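Local coordinates for Mgp-operon protein 3 (Mycoplasma pneumoniae, PDB 6RJ1), which is a surface adhesin that probably takes part in attachment of the bacterium to host cells, perhaps through sugars, at residues N258-K261 with T262-E265; E703-S706 with A707-A711. All blocks are in the same frame, centred on the assembly; numbering follows the deposited sequence.

Interaction 1: N258-K261 with T262-E265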
ATOM      1  N   ASN A 258       4.911 -23.563  19.727  1.00 92.59           N
ATOM      2  CA  ASN A 258       4.756 -24.763  20.547  1.00 93.18           C
ATOM      3  C   ASN A 258       3.888 -25.867  19.944  1.00 97.94           C
ATOM      4  O   ASN A 258       4.176 -27.041  20.198  1.00 97.70           O
ATOM      5  CB  ASN A 258       4.246 -24.408  21.949  1.00 95.60           C
ATOM      6  CG  ASN A 258       5.152 -23.495  22.757  1.00122.59           C
ATOM      7  OD1 ASN A 258       6.330 -23.267  22.433  1.00115.69           O
ATOM      8  ND2 ASN A 258       4.607 -22.942  23.835  1.00114.58           N
ATOM      9  N   SER A 259       2.818 -25.521  19.188  1.00 94.50           N
ATOM     10  CA  SER A 259       1.931 -26.558  18.651  1.00 93.88           C
ATOM     11  C   SER A 259       1.423 -26.331  17.224  1.00 97.98           C
ATOM     12  O   SER A 259       1.687 -27.162  16.351  1.00 97.44           O
ATOM     13  CB  SER A 259       0.749 -26.790  19.591  1.00 95.70           C
ATOM     14  OG  SER A 259      -0.027 -25.617  19.773  1.00 99.32           O
ATOM     15  N   GLU A 260       0.690 -25.220  16.994  1.00 94.53           N
ATOM     16  CA  GLU A 260       0.025 -24.885  15.733  1.00 93.99           C
ATOM     17  C   GLU A 260       0.929 -24.861  14.480  1.00 97.62           C
ATOM     18  O   GLU A 260       0.409 -25.001  13.369  1.00 97.55           O
ATOM     19  CB  GLU A 260      -0.750 -23.576  15.873  1.00 95.20           C
ATOM     20  CG  GLU A 260      -2.063 -23.552  15.106  1.00106.15           C
ATOM     21  CD  GLU A 260      -3.093 -24.638  15.369  1.00130.53           C
ATOM     22  OE1 GLU A 260      -3.165 -25.151  16.511  1.00126.93           O
ATOM     23  OE2 GLU A 260      -3.845 -24.967  14.422  1.00125.24           O
ATOM     24  N   LYS A 261       2.256 -24.733  14.651  1.00 93.73           N
ATOM     25  CA  LYS A 261       3.211 -24.768  13.541  1.00 93.54           C
ATOM     26  C   LYS A 261       3.150 -26.166  12.901  1.00 97.63           C
ATOM     27  O   LYS A 261       2.879 -26.264  11.707  1.00 96.75           O
ATOM     28  CB  LYS A 261       4.632 -24.438  14.040  1.00 96.17           C
ATOM     29  CG  LYS A 261       5.736 -24.515  12.984  1.00111.76           C
ATOM     30  CD  LYS A 261       7.146 -24.434  13.595  1.00122.92           C
ATOM     31  CE  LYS A 261       7.611 -25.697  14.293  1.00135.99           C
ATOM     32  NZ  LYS A 261       7.926 -26.789  13.333  1.00146.06           N
ATOM     33  N   THR A 262       3.323 -27.239  13.717  1.00 94.93           N
ATOM     34  CA  THR A 262       3.285 -28.639  13.269  1.00 95.10           C
ATOM     35  C   THR A 262       1.935 -29.010  12.658  1.00 99.41           C
ATOM     36  O   THR A 262       1.897 -29.801  11.714  1.00 98.38           O
ATOM     37  CB  THR A 262       3.717 -29.617  14.382  1.00103.11           C
ATOM     38  OG1 THR A 262       2.856 -29.479  15.512  1.00103.11           O
ATOM     39  CG2 THR A 262       5.175 -29.437  14.799  1.00101.21           C
ATOM     40  N   THR A 263       0.834 -28.416  13.181  1.00 96.60           N
ATOM     41  CA  THR A 263      -0.532 -28.620  12.689  1.00 96.41           C
ATOM     42  C   THR A 263      -0.625 -28.124  11.242  1.00 99.82           C
ATOM     43  O   THR A 263      -1.058 -28.877  10.369  1.00 99.38           O
ATOM     44  CB  THR A 263      -1.549 -27.944  13.630  1.00104.09           C
ATOM     45  OG1 THR A 263      -1.443 -28.532  14.927  1.00104.67           O
ATOM     46  CG2 THR A 263      -2.986 -28.063  13.131  1.00101.95           C
ATOM     47  N   ALA A 264      -0.173 -26.874  10.999  1.00 95.83           N
ATOM     48  CA  ALA A 264      -0.154 -26.233   9.684  1.00 95.17           C
ATOM     49  C   ALA A 264       0.795 -26.947   8.719  1.00 98.78           C
ATOM     50  O   ALA A 264       0.463 -27.086   7.544  1.00 98.86           O
ATOM     51  CB  ALA A 264       0.239 -24.774   9.822  1.00 95.72           C
ATOM     52  N   GLU A 265       1.961 -27.410   9.217  1.00 94.60           N
ATOM     53  CA  GLU A 265       2.975 -28.130   8.437  1.00 93.96           C
ATOM     54  C   GLU A 265       2.409 -29.416   7.828  1.00 95.81           C
ATOM     55  O   GLU A 265       2.674 -29.710   6.659  1.00 95.36           O
ATOM     56  CB  GLU A 265       4.207 -28.453   9.306  1.00 95.45           C
ATOM     57  CG  GLU A 265       5.136 -27.272   9.533  1.00107.48           C
ATOM     58  CD  GLU A 265       6.213 -27.427  10.593  1.00133.34           C
ATOM     59  OE1 GLU A 265       7.118 -26.563  10.635  1.00129.16           O
ATOM     60  OE2 GLU A 265       6.155 -28.398  11.385  1.00131.89           O
TER
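K261 lays the end of its side chain across that of E265, one helical turn on, and the two cross at an angle so that the ammonium meets the carboxylate. CG leaves anti to the backbone N (chi1 177°), and bends at the third and fourth torsions then swing NZ across to the glutamate. K261 NZ lies 2.8 Å from E265 OE1, approached on the syn side and somewhat out of the carboxylate plane, and forms a weaker bond of 3.1 Å to E265 OE2. The same pair is also joined through the backbone, E265 N donating to K261 O over 2.9 Å. At the preceding turn the hydroxyl T262 OG1 donates to S259 O, 2.7 Å away and in the carbonyl plane; T262 N adds a weak bond to the same oxygen, three residues back. E260 crosses T263 by van der Waals contact, E260 OE2 lying 3.5 Å from T263 CG2, while the same carboxylate oxygen is hydrogen-bonded to Y356. A264 and E265 both touch Y239 of strand 239-241. On this partly exposed flank the lysine and glutamate charges are probably balanced within helix 253-267 itself, and S259 O is gripped by two donors from T262.

Interaction 2: E703-S706 with A707-A711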
ATOM      1  N   GLU A 703      11.011  19.980   0.444  1.00 76.56           N
ATOM      2  CA  GLU A 703      10.252  18.988   1.207  1.00 76.03           C
ATOM      3  C   GLU A 703      11.040  17.672   1.250  1.00 78.57           C
ATOM      4  O   GLU A 703      11.070  17.005   2.284  1.00 77.97           O
ATOM      5  CB  GLU A 703       8.852  18.770   0.609  1.00 77.45           C
ATOM      6  CG  GLU A 703       7.892  19.928   0.834  1.00 86.90           C
ATOM      7  CD  GLU A 703       6.546  19.804   0.141  1.00106.56           C
ATOM      8  OE1 GLU A 703       6.529  19.641  -1.100  1.00 94.58           O
ATOM      9  OE2 GLU A 703       5.509  19.887   0.838  1.00102.05           O
ATOM     10  N   LEU A 704      11.711  17.333   0.137  1.00 74.99           N
ATOM     11  CA  LEU A 704      12.560  16.149   0.030  1.00 74.81           C
ATOM     12  C   LEU A 704      13.825  16.317   0.864  1.00 78.33           C
ATOM     13  O   LEU A 704      14.258  15.360   1.497  1.00 77.77           O
ATOM     14  CB  LEU A 704      12.926  15.861  -1.435  1.00 74.88           C
ATOM     15  CG  LEU A 704      11.835  15.230  -2.301  1.00 79.23           C
ATOM     16  CD1 LEU A 704      12.209  15.279  -3.763  1.00 79.45           C
ATOM     17  CD2 LEU A 704      11.525  13.799  -1.878  1.00 80.46           C
ATOM     18  N   LYS A 705      14.392  17.545   0.894  1.00 75.29           N
ATOM     19  CA  LYS A 705      15.598  17.880   1.658  1.00 75.37           C
ATOM     20  C   LYS A 705      15.344  17.753   3.155  1.00 79.79           C
ATOM     21  O   LYS A 705      16.249  17.342   3.878  1.00 80.20           O
ATOM     22  CB  LYS A 705      16.087  19.284   1.317  1.00 78.44           C
ATOM     23  CG  LYS A 705      17.554  19.522   1.645  1.00 99.45           C
ATOM     24  CD  LYS A 705      17.956  20.917   1.256  1.00109.39           C
ATOM     25  CE  LYS A 705      19.353  21.237   1.733  1.00120.74           C
ATOM     26  NZ  LYS A 705      19.905  22.475   1.104  1.00127.81           N
ATOM     27  N   SER A 706      14.108  18.078   3.612  1.00 75.28           N
ATOM     28  CA  SER A 706      13.707  17.959   5.009  1.00 74.82           C
ATOM     29  C   SER A 706      13.670  16.501   5.430  1.00 78.15           C
ATOM     30  O   SER A 706      14.065  16.192   6.550  1.00 78.24           O
ATOM     31  CB  SER A 706      12.353  18.615   5.236  1.00 79.06           C
ATOM     32  OG  SER A 706      12.468  20.014   5.040  1.00 93.63           O
ATOM     33  N   ALA A 707      13.238  15.603   4.517  1.00 73.86           N
ATOM     34  CA  ALA A 707      13.174  14.164   4.750  1.00 73.22           C
ATOM     35  C   ALA A 707      14.582  13.572   4.862  1.00 77.49           C
ATOM     36  O   ALA A 707      14.797  12.695   5.700  1.00 77.35           O
ATOM     37  CB  ALA A 707      12.391  13.483   3.641  1.00 73.60           C
ATOM     38  N   ARG A 708      15.544  14.078   4.056  1.00 73.88           N
ATOM     39  CA  ARG A 708      16.942  13.638   4.093  1.00 73.91           C
ATOM     40  C   ARG A 708      17.589  14.099   5.401  1.00 80.80           C
ATOM     41  O   ARG A 708      18.276  13.309   6.051  1.00 80.48           O
ATOM     42  CB  ARG A 708      17.725  14.140   2.860  1.00 71.99           C
ATOM     43  CG  ARG A 708      19.243  14.016   2.985  1.00 80.31           C
ATOM     44  CD  ARG A 708      19.923  13.540   1.729  1.00 88.29           C
ATOM     45  NE  ARG A 708      20.132  14.618   0.767  1.00 99.49           N
ATOM     46  CZ  ARG A 708      21.304  14.908   0.218  1.00120.85           C
ATOM     47  NH1 ARG A 708      22.389  14.216   0.544  1.00109.80           N
ATOM     48  NH2 ARG A 708      21.404  15.896  -0.661  1.00115.76           N
ATOM     49  N   GLU A 709      17.345  15.370   5.790  1.00 79.73           N
ATOM     50  CA  GLU A 709      17.862  15.978   7.016  1.00 80.24           C
ATOM     51  C   GLU A 709      17.305  15.275   8.249  1.00 85.06           C
ATOM     52  O   GLU A 709      18.069  14.972   9.167  1.00 85.31           O
ATOM     53  CB  GLU A 709      17.576  17.488   7.045  1.00 81.94           C
ATOM     54  CG  GLU A 709      18.512  18.294   6.155  1.00 96.87           C
ATOM     55  CD  GLU A 709      18.168  19.755   5.902  1.00126.08           C
ATOM     56  OE1 GLU A 709      17.118  20.228   6.395  1.00123.29           O
ATOM     57  OE2 GLU A 709      18.959  20.427   5.197  1.00120.24           O
ATOM     58  N   ASN A 710      15.991  14.971   8.249  1.00 81.73           N
ATOM     59  CA  ASN A 710      15.305  14.244   9.325  1.00 81.31           C
ATOM     60  C   ASN A 710      15.880  12.828   9.491  1.00 86.37           C
ATOM     61  O   ASN A 710      15.966  12.342  10.618  1.00 86.86           O
ATOM     62  CB  ASN A 710      13.801  14.195   9.057  1.00 77.83           C
ATOM     63  CG  ASN A 710      12.986  13.419  10.050  1.00 90.30           C
ATOM     64  OD1 ASN A 710      12.579  13.921  11.092  1.00 83.64           O
ATOM     65  ND2 ASN A 710      12.681  12.192   9.728  1.00 81.79           N
ATOM     66  N   ALA A 711      16.281  12.182   8.380  1.00 83.07           N
ATOM     67  CA  ALA A 711      16.870  10.844   8.387  1.00 83.66           C
ATOM     68  C   ALA A 711      18.301  10.851   8.949  1.00 90.03           C
ATOM     69  O   ALA A 711      18.678   9.931   9.679  1.00 89.13           O
ATOM     70  CB  ALA A 711      16.866  10.270   6.980  1.00 84.35           C
TER
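A707 sets its methyl against the preceding turn, A707 CB standing 3.4 Å from L704 O, while its amide is shared between two weak bonds, to E703 O and L704 O. R708 follows with a firmer backbone bond, R708 N to L704 O at 3.1 Å, and rests its CB near K705 O; the chain bends at its second and third torsions and carries the guanidinium off from the first segment, and NE reaches Q464 through a weak hydrogen bond. E709 carries the main side-chain meeting. Its CG lies beside its own backbone N (chi1 -77°), which lays the chain over the K705 carbonyl, with E709 CG 3.3 Å from K705 O. The extended K705 passes it at a slant, and E709 OE2 is 3.6 Å from K705 CE. The ammonium, however, stays 4.7 Å from that oxygen (K705 NZ to E709 OE2), too long for a salt bridge, though the opposite charges may still attract weakly. N710 N closes the next turn on S706 O at 2.8 Å, and A711 N continues the ladder to A707 O. Helix 701-712 lies with L704, A707 and R708 against V480 of strand 477-482, while S706, A707 and N710 touch V723 of strand 723-732. N710 and A711 also meet T491 of strand 487-492, and W725 donates to E703 O, so the helix bridges strands of two different mixed sheets.

Both interactions lie within single helices, but in different settings. Interaction 1, on helix 253-267, is a surface contact about 30 Å from the centre of the chain; interaction 2, on helix 701-712, is partly buried, at about 22 Å. Their centres stand about 45 Å apart and they do not touch. The same lysine-to-glutamate spacing, four residues, yields a closed salt bridge in 258-265 and only an unclosed approach of opposite charges in 703-711. Across the segments of 703-711 the hydrogen bonds are all backbone ones, whereas T262 adds a hydroxyl bond in 258-265. Side chains of 703-711, among them L704, A707, R708 and N710, pack on strands of two sheets.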